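Local coordinates for type VI secretion system component (Escherichia coli O6, PDB 2P5Z), which is a component of the type VI secretion system, structurally similar to the T4 phage tail proteins gp27 and gp5, at residues Asp29-Glu34 with Asp46-Ser51; Pro42-Ile47 with Glu107-Pro112; Met63-Phe68 with His88-Gly93; Gly347-Ala352 with Glu359-Ala364. One frame throughout, in Å; residues are numbered along the deposited sequence.

Contact 1 of 4, residues Asp29-Glu34 with Asp46-Ser51; sequences DVLTFE and DIQFTS
The flat carboxamide of Gln48 has methyl groups of two residues beside it: OE1 lies 3.7 Å from Thr32 CG2 and 3.7 Å from Leu31 CD2. Gln48 and Thr32 run side by side in the same direction, whereas Leu31 slants across. The amide's polar atoms are satisfied by Arg105 and Glu107. Within the two segments the Phe49 ring is approached obliquely by Asp29 N, and Val108 packs against it from strand 104-111; its CB is what lies against Asp29 O, at 3.2 Å. Phe33 likewise touches through CB, 4.2 Å from Ile47 CG1, because its first torsion (83°) sets the ring between backbone N and carbonyl carbon and leads it away, toward an edge-to-face meeting with Phe68.

The two strands form a beta hairpin with a classic bulge, evidenced by Leu31 and Thr32 both facing Gln48 and by a register shift of one. Its bonds differ in approach: Leu31 N reaches Gln48 O (2.9 Å) from 40° out of the carbonyl plane, while Gln48 N meets Thr32 O almost head-on. Beyond the bulge Glu34 and Asp46 exchange two backbone bonds. At the far end Asp29 and Thr50 do the same, and Asp29 OD2 and Thr50 OG1 both hold NH2 of Arg354.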
loop_
_atom_site.group_PDB
_atom_site.type_symbol
_atom_site.label_atom_id
_atom_site.label_comp_id
_atom_site.label_asym_id
_atom_site.label_seq_id
_atom_site.Cartn_x
_atom_site.Cartn_y
_atom_site.Cartn_z
ATOM N N ASP A 29 -9.899 35.812 -8.999
ATOM C CA ASP A 29 -8.851 36.065 -9.960
ATOM C C ASP A 29 -7.834 34.916 -9.947
ATOM O O ASP A 29 -7.078 34.759 -8.990
ATOM C CB ASP A 29 -8.202 37.409 -9.638
ATOM C CG ASP A 29 -7.270 37.891 -10.726
ATOM O OD1 ASP A 29 -7.409 37.433 -11.892
ATOM O OD2 ASP A 29 -6.394 38.740 -10.409
ATOM N N VAL A 30 -7.820 34.131 -11.021
ATOM C CA VAL A 30 -7.028 32.911 -11.073
ATOM C C VAL A 30 -5.529 33.176 -11.027
ATOM O O VAL A 30 -4.973 33.824 -11.910
ATOM C CB VAL A 30 -7.384 32.051 -12.314
ATOM C CG1 VAL A 30 -6.506 30.809 -12.392
ATOM C CG2 VAL A 30 -8.855 31.655 -12.286
ATOM N N LEU A 31 -4.895 32.675 -9.970
ATOM C CA LEU A 31 -3.459 32.778 -9.776
ATOM C C LEU A 31 -2.752 31.672 -10.529
ATOM O O LEU A 31 -2.139 31.911 -11.561
ATOM C CB LEU A 31 -3.144 32.681 -8.298
ATOM C CG LEU A 31 -1.710 32.940 -7.857
ATOM C CD1 LEU A 31 -1.259 34.292 -8.342
ATOM C CD2 LEU A 31 -1.627 32.874 -6.351
ATOM N N THR A 32 -2.852 30.451 -10.013
ATOM C CA THR A 32 -2.287 29.282 -10.699
ATOM C C THR A 32 -3.228 28.069 -10.645
ATOM O O THR A 32 -4.115 28.000 -9.793
ATOM C CB THR A 32 -0.885 28.918 -10.128
ATOM O OG1 THR A 32 -0.276 27.909 -10.945
ATOM C CG2 THR A 32 -0.967 28.454 -8.689
ATOM N N PHE A 33 -3.039 27.123 -11.561
ATOM C CA PHE A 33 -3.783 25.881 -11.488
ATOM C C PHE A 33 -3.028 24.630 -11.927
ATOM O O PHE A 33 -2.104 24.685 -12.735
ATOM C CB PHE A 33 -5.119 25.982 -12.234
ATOM C CG PHE A 33 -5.016 25.754 -13.709
ATOM C CD1 PHE A 33 -4.914 26.820 -14.578
ATOM C CD2 PHE A 33 -5.039 24.487 -14.238
ATOM C CE1 PHE A 33 -4.842 26.617 -15.948
ATOM C CE2 PHE A 33 -4.946 24.295 -15.598
ATOM C CZ PHE A 33 -4.843 25.351 -16.456
ATOM N N GLU A 34 -3.494 23.494 -11.416
ATOM C CA GLU A 34 -3.024 22.187 -11.828
ATOM C C GLU A 34 -4.242 21.291 -12.025
ATOM O O GLU A 34 -5.094 21.198 -11.138
ATOM C CB GLU A 34 -2.101 21.623 -10.760
ATOM C CG GLU A 34 -1.114 20.606 -11.280
ATOM C CD GLU A 34 0.258 20.783 -10.653
ATOM O OE1 GLU A 34 0.364 21.523 -9.644
ATOM O OE2 GLU A 34 1.228 20.185 -11.173
ATOM N N ASP A 46 -7.109 21.478 -9.217
ATOM C CA ASP A 46 -6.810 22.343 -8.090
ATOM C C ASP A 46 -6.463 23.736 -8.616
ATOM O O ASP A 46 -5.479 23.926 -9.337
ATOM C CB ASP A 46 -5.705 21.741 -7.227
ATOM C CG ASP A 46 -6.127 20.410 -6.584
ATOM O OD1 ASP A 46 -7.173 20.378 -5.894
ATOM O OD2 ASP A 46 -5.414 19.393 -6.776
ATOM N N ILE A 47 -7.321 24.696 -8.284
ATOM C CA ILE A 47 -7.276 26.046 -8.852
ATOM C C ILE A 47 -7.012 27.064 -7.771
ATOM O O ILE A 47 -7.801 27.213 -6.835
ATOM C CB ILE A 47 -8.604 26.389 -9.518
ATOM C CG1 ILE A 47 -8.945 25.340 -10.581
ATOM C CG2 ILE A 47 -8.538 27.768 -10.148
ATOM C CD1 ILE A 47 -10.381 25.375 -11.031
ATOM N N GLN A 48 -5.883 27.752 -7.872
ATOM C CA GLN A 48 -5.604 28.839 -6.932
ATOM C C GLN A 48 -6.102 30.150 -7.482
ATOM O O GLN A 48 -6.084 30.386 -8.693
ATOM C CB GLN A 48 -4.126 28.956 -6.607
ATOM C CG GLN A 48 -3.634 27.895 -5.674
ATOM C CD GLN A 48 -2.243 28.178 -5.159
ATOM O OE1 GLN A 48 -1.779 29.317 -5.182
ATOM N NE2 GLN A 48 -1.570 27.142 -4.675
ATOM N N PHE A 49 -6.571 30.994 -6.580
ATOM C CA PHE A 49 -7.027 32.308 -6.967
ATOM C C PHE A 49 -6.800 33.356 -5.889
ATOM O O PHE A 49 -6.617 33.032 -4.705
ATOM C CB PHE A 49 -8.488 32.285 -7.461
ATOM C CG PHE A 49 -9.526 31.983 -6.400
ATOM C CD1 PHE A 49 -10.174 33.016 -5.722
ATOM C CD2 PHE A 49 -9.925 30.661 -6.153
ATOM C CE1 PHE A 49 -11.174 32.744 -4.773
ATOM C CE2 PHE A 49 -10.915 30.380 -5.206
ATOM C CZ PHE A 49 -11.552 31.430 -4.521
ATOM N N THR A 50 -6.804 34.620 -6.301
ATOM C CA THR A 50 -6.750 35.700 -5.324
ATOM C C THR A 50 -8.061 36.428 -5.339
ATOM O O THR A 50 -8.796 36.380 -6.337
ATOM C CB THR A 50 -5.589 36.680 -5.562
ATOM O OG1 THR A 50 -5.577 37.084 -6.943
ATOM C CG2 THR A 50 -4.268 36.003 -5.224
ATOM N N SER A 51 -8.363 37.064 -4.210
ATOM C CA SER A 51 -9.597 37.819 -4.047
ATOM C C SER A 51 -9.405 38.996 -3.076
ATOM O O SER A 51 -8.600 38.924 -2.140
ATOM C CB SER A 51 -10.707 36.910 -3.535
ATOM O OG SER A 51 -11.914 37.636 -3.345
#

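Contact 2 of 4, residues Pro42-Ile47 with Glu107-Pro112; sequences PFRYDI and EVRLEP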
loop_
_atom_site.group_PDB
_atom_site.type_symbol
_atom_site.label_atom_id
_atom_site.label_comp_id
_atom_site.label_asym_id
_atom_site.label_seq_id
_atom_site.Cartn_x
_atom_site.Cartn_y
_atom_site.Cartn_z
ATOM N N PRO A 42 -12.959 10.311 -12.868
ATOM C CA PRO A 42 -13.383 11.712 -12.835
ATOM C C PRO A 42 -12.186 12.671 -12.773
ATOM O O PRO A 42 -11.227 12.415 -12.038
ATOM C CB PRO A 42 -14.207 11.799 -11.546
ATOM C CG PRO A 42 -13.711 10.675 -10.692
ATOM C CD PRO A 42 -13.306 9.584 -11.634
ATOM N N PHE A 43 -12.257 13.767 -13.527
ATOM C CA PHE A 43 -11.178 14.746 -13.548
ATOM C C PHE A 43 -10.981 15.431 -12.217
ATOM O O PHE A 43 -11.868 15.392 -11.369
ATOM C CB PHE A 43 -11.327 15.777 -14.684
ATOM C CG PHE A 43 -12.595 16.573 -14.653
ATOM C CD1 PHE A 43 -12.729 17.691 -13.820
ATOM C CD2 PHE A 43 -13.652 16.235 -15.498
ATOM C CE1 PHE A 43 -13.918 18.442 -13.811
ATOM C CE2 PHE A 43 -14.838 16.976 -15.497
ATOM C CZ PHE A 43 -14.963 18.089 -14.654
ATOM N N ARG A 44 -9.816 16.056 -12.030
ATOM C CA ARG A 44 -9.566 16.816 -10.805
ATOM C C ARG A 44 -8.797 18.101 -11.111
ATOM O O ARG A 44 -7.763 18.059 -11.772
ATOM C CB ARG A 44 -8.779 15.939 -9.845
ATOM C CG ARG A 44 -8.774 16.433 -8.446
ATOM C CD ARG A 44 -8.323 15.335 -7.549
ATOM N NE ARG A 44 -6.869 15.232 -7.446
ATOM C CZ ARG A 44 -6.236 14.378 -6.639
ATOM N NH1 ARG A 44 -6.939 13.548 -5.861
ATOM N NH2 ARG A 44 -4.904 14.356 -6.596
ATOM N N TYR A 45 -9.283 19.249 -10.656
ATOM C CA TYR A 45 -8.554 20.519 -10.899
ATOM C C TYR A 45 -8.355 21.329 -9.635
ATOM O O TYR A 45 -9.312 21.823 -9.042
ATOM C CB TYR A 45 -9.279 21.379 -11.924
ATOM C CG TYR A 45 -8.909 21.092 -13.348
ATOM C CD1 TYR A 45 -9.198 19.870 -13.939
ATOM C CD2 TYR A 45 -8.301 22.061 -14.123
ATOM C CE1 TYR A 45 -8.866 19.607 -15.268
ATOM C CE2 TYR A 45 -7.978 21.820 -15.446
ATOM C CZ TYR A 45 -8.245 20.592 -16.012
ATOM O OH TYR A 45 -7.905 20.357 -17.327
ATOM N N ASP A 46 -7.109 21.478 -9.217
ATOM C CA ASP A 46 -6.810 22.343 -8.090
ATOM C C ASP A 46 -6.463 23.736 -8.616
ATOM O O ASP A 46 -5.479 23.926 -9.337
ATOM C CB ASP A 46 -5.705 21.741 -7.227
ATOM C CG ASP A 46 -6.127 20.410 -6.584
ATOM O OD1 ASP A 46 -7.173 20.378 -5.894
ATOM O OD2 ASP A 46 -5.414 19.393 -6.776
ATOM N N ILE A 47 -7.321 24.696 -8.284
ATOM C CA ILE A 47 -7.276 26.046 -8.852
ATOM C C ILE A 47 -7.012 27.064 -7.771
ATOM O O ILE A 47 -7.801 27.213 -6.835
ATOM C CB ILE A 47 -8.604 26.389 -9.518
ATOM C CG1 ILE A 47 -8.945 25.340 -10.581
ATOM C CG2 ILE A 47 -8.538 27.768 -10.148
ATOM C CD1 ILE A 47 -10.381 25.375 -11.031
ATOM N N GLU A 107 -7.629 28.260 -2.552
ATOM C CA GLU A 107 -7.639 27.140 -3.485
ATOM C C GLU A 107 -8.971 26.394 -3.490
ATOM O O GLU A 107 -9.606 26.234 -2.448
ATOM C CB GLU A 107 -6.479 26.187 -3.206
ATOM C CG GLU A 107 -6.129 25.309 -4.393
ATOM C CD GLU A 107 -4.946 24.398 -4.120
ATOM O OE1 GLU A 107 -3.799 24.885 -4.172
ATOM O OE2 GLU A 107 -5.158 23.191 -3.868
ATOM N N VAL A 108 -9.413 25.977 -4.673
ATOM C CA VAL A 108 -10.557 25.094 -4.761
ATOM C C VAL A 108 -10.256 23.856 -5.591
ATOM O O VAL A 108 -9.441 23.891 -6.523
ATOM C CB VAL A 108 -11.832 25.784 -5.316
ATOM C CG1 VAL A 108 -12.426 26.754 -4.289
ATOM C CG2 VAL A 108 -11.556 26.465 -6.661
ATOM N N ARG A 109 -10.921 22.755 -5.241
ATOM C CA ARG A 109 -10.844 21.551 -6.039
ATOM C C ARG A 109 -12.114 21.438 -6.860
ATOM O O ARG A 109 -13.201 21.526 -6.328
ATOM C CB ARG A 109 -10.665 20.327 -5.146
ATOM C CG ARG A 109 -10.607 19.008 -5.911
ATOM C CD ARG A 109 -9.970 17.933 -5.068
ATOM N NE ARG A 109 -8.537 17.836 -5.324
ATOM C CZ ARG A 109 -7.680 17.205 -4.533
ATOM N NH1 ARG A 109 -8.111 16.635 -3.427
ATOM N NH2 ARG A 109 -6.397 17.165 -4.835
ATOM N N LEU A 110 -11.976 21.265 -8.161
ATOM C CA LEU A 110 -13.123 21.168 -9.034
ATOM C C LEU A 110 -13.163 19.766 -9.623
ATOM O O LEU A 110 -12.226 19.323 -10.303
ATOM C CB LEU A 110 -13.054 22.211 -10.152
ATOM C CG LEU A 110 -14.161 22.025 -11.203
ATOM C CD1 LEU A 110 -15.512 22.385 -10.579
ATOM C CD2 LEU A 110 -13.928 22.841 -12.469
ATOM N N GLU A 111 -14.244 19.052 -9.329
ATOM C CA GLU A 111 -14.433 17.692 -9.815
ATOM C C GLU A 111 -15.823 17.630 -10.434
ATOM O O GLU A 111 -16.683 18.459 -10.111
ATOM C CB GLU A 111 -14.296 16.703 -8.662
ATOM C CG GLU A 111 -12.987 16.807 -7.917
ATOM C CD GLU A 111 -12.691 15.616 -7.043
ATOM O OE1 GLU A 111 -12.796 15.756 -5.802
ATOM O OE2 GLU A 111 -12.339 14.547 -7.598
ATOM N N PRO A 112 -16.064 16.650 -11.316
ATOM C CA PRO A 112 -17.426 16.525 -11.810
ATOM C C PRO A 112 -18.326 15.875 -10.734
ATOM O O PRO A 112 -17.838 15.415 -9.684
ATOM C CB PRO A 112 -17.260 15.576 -12.989
ATOM C CG PRO A 112 -16.165 14.710 -12.585
ATOM C CD PRO A 112 -15.196 15.589 -11.865
HETATM O O HOH W 1 -11.415 13.384 -9.642
HETATM O O HOH W 2 -7.364 21.729 -3.799
#
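Apolar contact is clearest where Pro112 covers one face of the Phe43 ring: CD stands 3.6 Å from the ring centroid, nearly on the ring normal, a CH-pi arrangement. The two side chains slide past each other in opposite directions, and Pro42 CB adds to this end, 3.7 Å from Pro112 CG. Further along, Ile47 reaches Leu110 through CD1 and Val108 through CB.

Backbone bonding is that of a regular antiparallel pair. Tyr45 with Leu110 and Ile47 with Val108 are hydrogen-bonded pairs, and Asp46 with Arg109 is the non-hydrogen-bonded pair between them. This joins strand 44-51 to strand 104-111, distant in sequence, within the phage-hub-like part of the protein, consistent with its resemblance to gp27.

Charged groups gather on the other face. Arg109, bent at chi3 (-94°), forms a salt bridge with Asp46: OD1 is 2.9 Å from NE, and NH2 donates to the syn lone pair of OD2 at 3.1 Å. The carboxylate and guanidinium planes are 47° apart, so the pair is not coplanar. The Arg44 guanidinium lies flat on that of Arg109, centres 3.8 Å apart and planes at 18°; nearby Asp46 probably offsets part of their like charge. Asp46 OD2 has a second cation in Arg36. A water bridges Asp46 OD1 and Glu107 OE2, donating to both carboxylates.

Contact 3 of 4, residues Met63-Phe68 with His88-Gly93; sequences MQDGAF and HGVITG
Ile91 lies against the peptide carbonyl of Gln64 from its first side-chain carbon onward. CB is 3.7 Å from Gln64 O, and CG1 is 3.6 Å from the same oxygen. The first torsion (-63°) sets CG1 beside the backbone N, the same N that donates to Gln64 O at 3.0 Å, so carbonyl, amide and side chain meet in one place. At the tip, CD1 comes to 4.5 Å from Gly66 CA, a position with no side chain of its own. Away from this pair the isoleucine packs on Val108 and Leu110 of strand 104-111 and on Val61.

The pairing is antiparallel but strongly turned, with the short strand axes at 118°. Its central hydrogen-bonded pair is Gly66 with Gly89, whose two backbone bonds are flanked by the non-hydrogen-bonded pairs Asp65-Val90 and Ala67-His88. This ties strand 65-70 to the long strand 85-99 within the region related to the phage baseplate hub. Outside the strand proper, Met63 N donates to Ile91 O at 2.9 Å, extending the bonding by a further step.

On Val90 the touching branch is CG1, 3.5 Å from Met63 O. His88 meets Ala67 through ND1, 3.9 Å from CB, with the methyl oblique to the imidazole ring. Asp65 CB is directed away, and its carboxylate forms a salt bridge with Arg22. Met63 packs on Val239 of a second subunit.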
loop_
_atom_site.group_PDB
_atom_site.type_symbol
_atom_site.label_atom_id
_atom_site.label_comp_id
_atom_site.label_asym_id
_atom_site.label_seq_id
_atom_site.Cartn_x
_atom_site.Cartn_y
_atom_site.Cartn_z
ATOM N N MET A 63 -19.630 22.401 -2.293
ATOM C CA MET A 63 -20.804 21.837 -2.959
ATOM C C MET A 63 -21.495 22.750 -3.995
ATOM O O MET A 63 -22.367 22.291 -4.731
ATOM C CB MET A 63 -21.765 21.142 -1.964
ATOM C CG MET A 63 -21.144 19.867 -1.288
ATOM S SD MET A 63 -20.798 18.525 -2.487
ATOM C CE MET A 63 -22.468 18.044 -2.898
ATOM N N GLN A 64 -21.061 24.004 -4.117
ATOM C CA GLN A 64 -21.483 24.866 -5.248
ATOM C C GLN A 64 -20.962 24.443 -6.616
ATOM O O GLN A 64 -19.908 23.833 -6.718
ATOM C CB GLN A 64 -21.063 26.316 -5.015
ATOM C CG GLN A 64 -21.714 26.972 -3.809
ATOM C CD GLN A 64 -23.213 26.966 -3.929
ATOM O OE1 GLN A 64 -23.768 27.124 -5.021
ATOM N NE2 GLN A 64 -23.878 26.749 -2.828
ATOM N N ASP A 65 -21.709 24.794 -7.659
ATOM C CA ASP A 65 -21.320 24.568 -9.052
ATOM C C ASP A 65 -20.136 25.431 -9.416
ATOM O O ASP A 65 -20.010 26.558 -8.952
ATOM C CB ASP A 65 -22.438 24.970 -10.009
ATOM C CG ASP A 65 -23.549 23.955 -10.081
ATOM O OD1 ASP A 65 -23.568 23.025 -9.253
ATOM O OD2 ASP A 65 -24.420 24.098 -10.967
ATOM N N GLY A 66 -19.291 24.913 -10.290
ATOM C CA GLY A 66 -18.105 25.617 -10.664
ATOM C C GLY A 66 -17.875 25.398 -12.134
ATOM O O GLY A 66 -18.149 24.315 -12.654
ATOM N N ALA A 67 -17.369 26.427 -12.805
ATOM C CA ALA A 67 -17.016 26.300 -14.202
ATOM C C ALA A 67 -15.623 26.887 -14.379
ATOM O O ALA A 67 -15.342 27.974 -13.865
ATOM C CB ALA A 67 -17.999 27.029 -15.043
ATOM N N PHE A 68 -14.753 26.166 -15.079
ATOM C CA PHE A 68 -13.403 26.626 -15.273
ATOM C C PHE A 68 -13.104 26.657 -16.754
ATOM O O PHE A 68 -13.230 25.632 -17.414
ATOM C CB PHE A 68 -12.417 25.725 -14.551
ATOM C CG PHE A 68 -10.989 26.153 -14.706
ATOM C CD1 PHE A 68 -10.521 27.297 -14.064
ATOM C CD2 PHE A 68 -10.115 25.425 -15.497
ATOM C CE1 PHE A 68 -9.221 27.696 -14.193
ATOM C CE2 PHE A 68 -8.810 25.822 -15.634
ATOM C CZ PHE A 68 -8.362 26.964 -14.979
ATOM N N HIS A 88 -17.038 21.699 -16.385
ATOM C CA HIS A 88 -18.152 21.890 -15.445
ATOM C C HIS A 88 -18.143 20.846 -14.333
ATOM O O HIS A 88 -17.855 19.657 -14.565
ATOM C CB HIS A 88 -19.481 21.841 -16.169
ATOM C CG HIS A 88 -19.695 22.974 -17.122
ATOM N ND1 HIS A 88 -20.161 24.207 -16.716
ATOM C CD2 HIS A 88 -19.525 23.056 -18.464
ATOM C CE1 HIS A 88 -20.270 25.001 -17.769
ATOM N NE2 HIS A 88 -19.888 24.330 -18.842
ATOM N N GLY A 89 -18.458 21.290 -13.124
ATOM C CA GLY A 89 -18.412 20.416 -12.001
ATOM C C GLY A 89 -18.805 21.070 -10.702
ATOM O O GLY A 89 -19.458 22.114 -10.714
ATOM N N VAL A 90 -18.421 20.435 -9.587
ATOM C CA VAL A 90 -18.697 20.928 -8.242
ATOM C C VAL A 90 -17.402 21.181 -7.501
ATOM O O VAL A 90 -16.360 20.578 -7.782
ATOM C CB VAL A 90 -19.457 19.892 -7.330
ATOM C CG1 VAL A 90 -20.892 20.269 -7.142
ATOM C CG2 VAL A 90 -19.306 18.493 -7.851
ATOM N N ILE A 91 -17.514 22.030 -6.497
ATOM C CA ILE A 91 -16.410 22.375 -5.662
ATOM C C ILE A 91 -16.396 21.432 -4.484
ATOM O O ILE A 91 -17.321 21.411 -3.663
ATOM C CB ILE A 91 -16.516 23.842 -5.195
ATOM C CG1 ILE A 91 -16.453 24.782 -6.400
ATOM C CG2 ILE A 91 -15.423 24.176 -4.199
ATOM C CD1 ILE A 91 -15.295 24.512 -7.346
ATOM N N THR A 92 -15.318 20.667 -4.410
ATOM C CA THR A 92 -15.152 19.582 -3.451
ATOM C C THR A 92 -14.337 20.006 -2.233
ATOM O O THR A 92 -14.549 19.524 -1.127
ATOM C CB THR A 92 -14.468 18.437 -4.179
ATOM O OG1 THR A 92 -15.477 17.665 -4.833
ATOM C CG2 THR A 92 -13.651 17.569 -3.251
ATOM N N GLY A 93 -13.410 20.934 -2.437
ATOM C CA GLY A 93 -12.477 21.310 -1.393
ATOM C C GLY A 93 -12.209 22.792 -1.432
ATOM O O GLY A 93 -12.281 23.425 -2.484
#

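Contact 4 of 4, residues Gly347-Ala352 with Glu359-Ala364; sequences GVTTSA and ELTFTA
Gly347 and Thr363 form one hydrogen-bonded pair of an antiparallel beta hairpin, strands 343-353 and 359-366, whose short axes lie at 166°. Gly347 has the most surface buried by the pairing, followed by Thr349. The two backbone bonds of the glycine are unequal: Thr363 N donates to Gly347 O at 2.9 Å, whereas the return bond from Gly347 N to Thr363 O is weak. Thr363 OG1 is hydrogen-bonded to Thr346.

Thr349 pairs with Thr361, their side chains side by side and pointing the same way. The hydroxyl of Thr361, placed between its own backbone N and carbonyl carbon (chi1 68°), comes within 3.5 Å of Thr349 CB. Thr361 O is gripped twice, by Thr349 N at 2.8 Å and by a water that donates at 3.1 Å; that water is also hydrogen-bonded to Thr349 OG1 (3.2 Å).

On the face with Val348, Leu360 and Phe362 the contact is mostly apolar, though Thr350 OG1 also lies beside Leu360 CB. Leu360 and Phe362 both approach Val348 at a slant, and both use the same methyl of it: Val348 CG1 lies 4.0 Å from Leu360 CD2 and 3.9 Å from Phe362 CB.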
loop_
_atom_site.group_PDB
_atom_site.type_symbol
_atom_site.label_atom_id
_atom_site.label_comp_id
_atom_site.label_asym_id
_atom_site.label_seq_id
_atom_site.Cartn_x
_atom_site.Cartn_y
_atom_site.Cartn_z
ATOM N N GLY A 347 -4.934 10.403 -21.353
ATOM C CA GLY A 347 -4.755 11.224 -20.162
ATOM C C GLY A 347 -4.007 12.514 -20.442
ATOM O O GLY A 347 -3.218 12.562 -21.373
ATOM N N VAL A 348 -4.298 13.572 -19.674
ATOM C CA VAL A 348 -3.524 14.816 -19.699
ATOM C C VAL A 348 -3.261 15.357 -18.286
ATOM O O VAL A 348 -4.105 15.251 -17.399
ATOM C CB VAL A 348 -4.174 15.948 -20.553
ATOM C CG1 VAL A 348 -4.354 15.541 -22.010
ATOM C CG2 VAL A 348 -5.502 16.382 -19.979
ATOM N N THR A 349 -2.073 15.908 -18.067
ATOM C CA THR A 349 -1.808 16.726 -16.879
ATOM C C THR A 349 -1.680 18.168 -17.380
ATOM O O THR A 349 -1.242 18.400 -18.486
ATOM C CB THR A 349 -0.575 16.225 -16.114
ATOM O OG1 THR A 349 -0.807 14.868 -15.732
ATOM C CG2 THR A 349 -0.319 17.020 -14.841
ATOM N N THR A 350 -2.087 19.141 -16.587
ATOM C CA THR A 350 -2.497 20.405 -17.165
ATOM C C THR A 350 -2.125 21.540 -16.218
ATOM O O THR A 350 -2.247 21.389 -15.004
ATOM C CB THR A 350 -4.006 20.286 -17.489
ATOM O OG1 THR A 350 -4.171 20.053 -18.887
ATOM C CG2 THR A 350 -4.771 21.468 -17.121
ATOM N N SER A 351 -1.613 22.649 -16.759
ATOM C CA SER A 351 -1.114 23.753 -15.907
ATOM C C SER A 351 -1.070 25.158 -16.543
ATOM O O SER A 351 -0.997 25.303 -17.766
ATOM C CB SER A 351 0.279 23.436 -15.377
ATOM O OG SER A 351 0.357 23.892 -14.043
ATOM N N ALA A 352 -1.117 26.174 -15.683
ATOM C CA ALA A 352 -0.808 27.556 -16.039
ATOM C C ALA A 352 -0.621 28.367 -14.787
ATOM O O ALA A 352 -0.855 27.882 -13.663
ATOM C CB ALA A 352 -1.886 28.178 -16.863
ATOM N N GLU A 359 0.278 24.797 -20.618
ATOM C CA GLU A 359 1.071 23.676 -21.090
ATOM C C GLU A 359 0.447 22.394 -20.551
ATOM O O GLU A 359 -0.018 22.363 -19.407
ATOM C CB GLU A 359 2.503 23.822 -20.571
ATOM C CG GLU A 359 3.495 22.839 -21.159
ATOM C CD GLU A 359 4.926 23.282 -20.967
ATOM O OE1 GLU A 359 5.828 22.432 -21.109
ATOM O OE2 GLU A 359 5.148 24.481 -20.677
ATOM N N LEU A 360 0.430 21.342 -21.363
ATOM C CA LEU A 360 -0.007 20.034 -20.875
ATOM C C LEU A 360 0.908 18.895 -21.278
ATOM O O LEU A 360 1.438 18.904 -22.376
ATOM C CB LEU A 360 -1.479 19.738 -21.245
ATOM C CG LEU A 360 -2.177 19.377 -22.568
ATOM C CD1 LEU A 360 -2.188 20.552 -23.496
ATOM C CD2 LEU A 360 -1.647 18.120 -23.288
ATOM N N THR A 361 1.100 17.917 -20.399
ATOM C CA THR A 361 1.714 16.656 -20.803
ATOM C C THR A 361 0.575 15.650 -21.050
ATOM O O THR A 361 -0.401 15.638 -20.304
ATOM C CB THR A 361 2.675 16.103 -19.730
ATOM O OG1 THR A 361 1.921 15.703 -18.581
ATOM C CG2 THR A 361 3.688 17.160 -19.286
ATOM N N PHE A 362 0.674 14.829 -22.094
ATOM C CA PHE A 362 -0.347 13.821 -22.324
ATOM C C PHE A 362 0.179 12.391 -22.338
ATOM O O PHE A 362 1.300 12.162 -22.741
ATOM C CB PHE A 362 -1.145 14.114 -23.595
ATOM C CG PHE A 362 -0.365 13.981 -24.879
ATOM C CD1 PHE A 362 -0.282 12.760 -25.552
ATOM C CD2 PHE A 362 0.241 15.098 -25.458
ATOM C CE1 PHE A 362 0.416 12.645 -26.757
ATOM C CE2 PHE A 362 0.930 14.993 -26.669
ATOM C CZ PHE A 362 1.022 13.766 -27.316
ATOM N N THR A 363 -0.633 11.430 -21.909
ATOM C CA THR A 363 -0.332 10.013 -22.168
ATOM C C THR A 363 -1.273 9.596 -23.280
ATOM O O THR A 363 -2.283 10.263 -23.506
ATOM C CB THR A 363 -0.501 9.097 -20.929
ATOM O OG1 THR A 363 -1.860 9.161 -20.477
ATOM C CG2 THR A 363 0.399 9.540 -19.796
ATOM N N ALA A 364 -0.938 8.520 -23.986
ATOM C CA ALA A 364 -1.708 8.111 -25.157
ATOM C C ALA A 364 -1.428 6.662 -25.563
ATOM O O ALA A 364 -0.485 6.028 -25.072
ATOM C CB ALA A 364 -1.417 9.046 -26.337
HETATM O O HOH W 3 -0.187 13.181 -18.388
#

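How the contacts relate
All four contacts are antiparallel strand pairings, each partly buried; contacts 2 and 3 have no exposed residue among those touching, contacts 1 and 4 two each. Contacts 1 and 2 occupy successive stretches of strand 44-51 and share Asp46 and Ile47; contact 3 adjoins contact 2, their centres about 7 Å apart, since strands 104-111 and 85-99 are neighbours. Contact 4 joins on through strand 29-38, where Thr32 and Phe33 bond to Ala352 and Ser351. Salt-bridge chemistry across the segments belongs to contact 2 alone; contact 1 is marked by a bulge, contact 3 by facing glycines, and contact 4 by threonines. Ile47 CD1 packs on Phe68, bringing contacts 1 and 3 together.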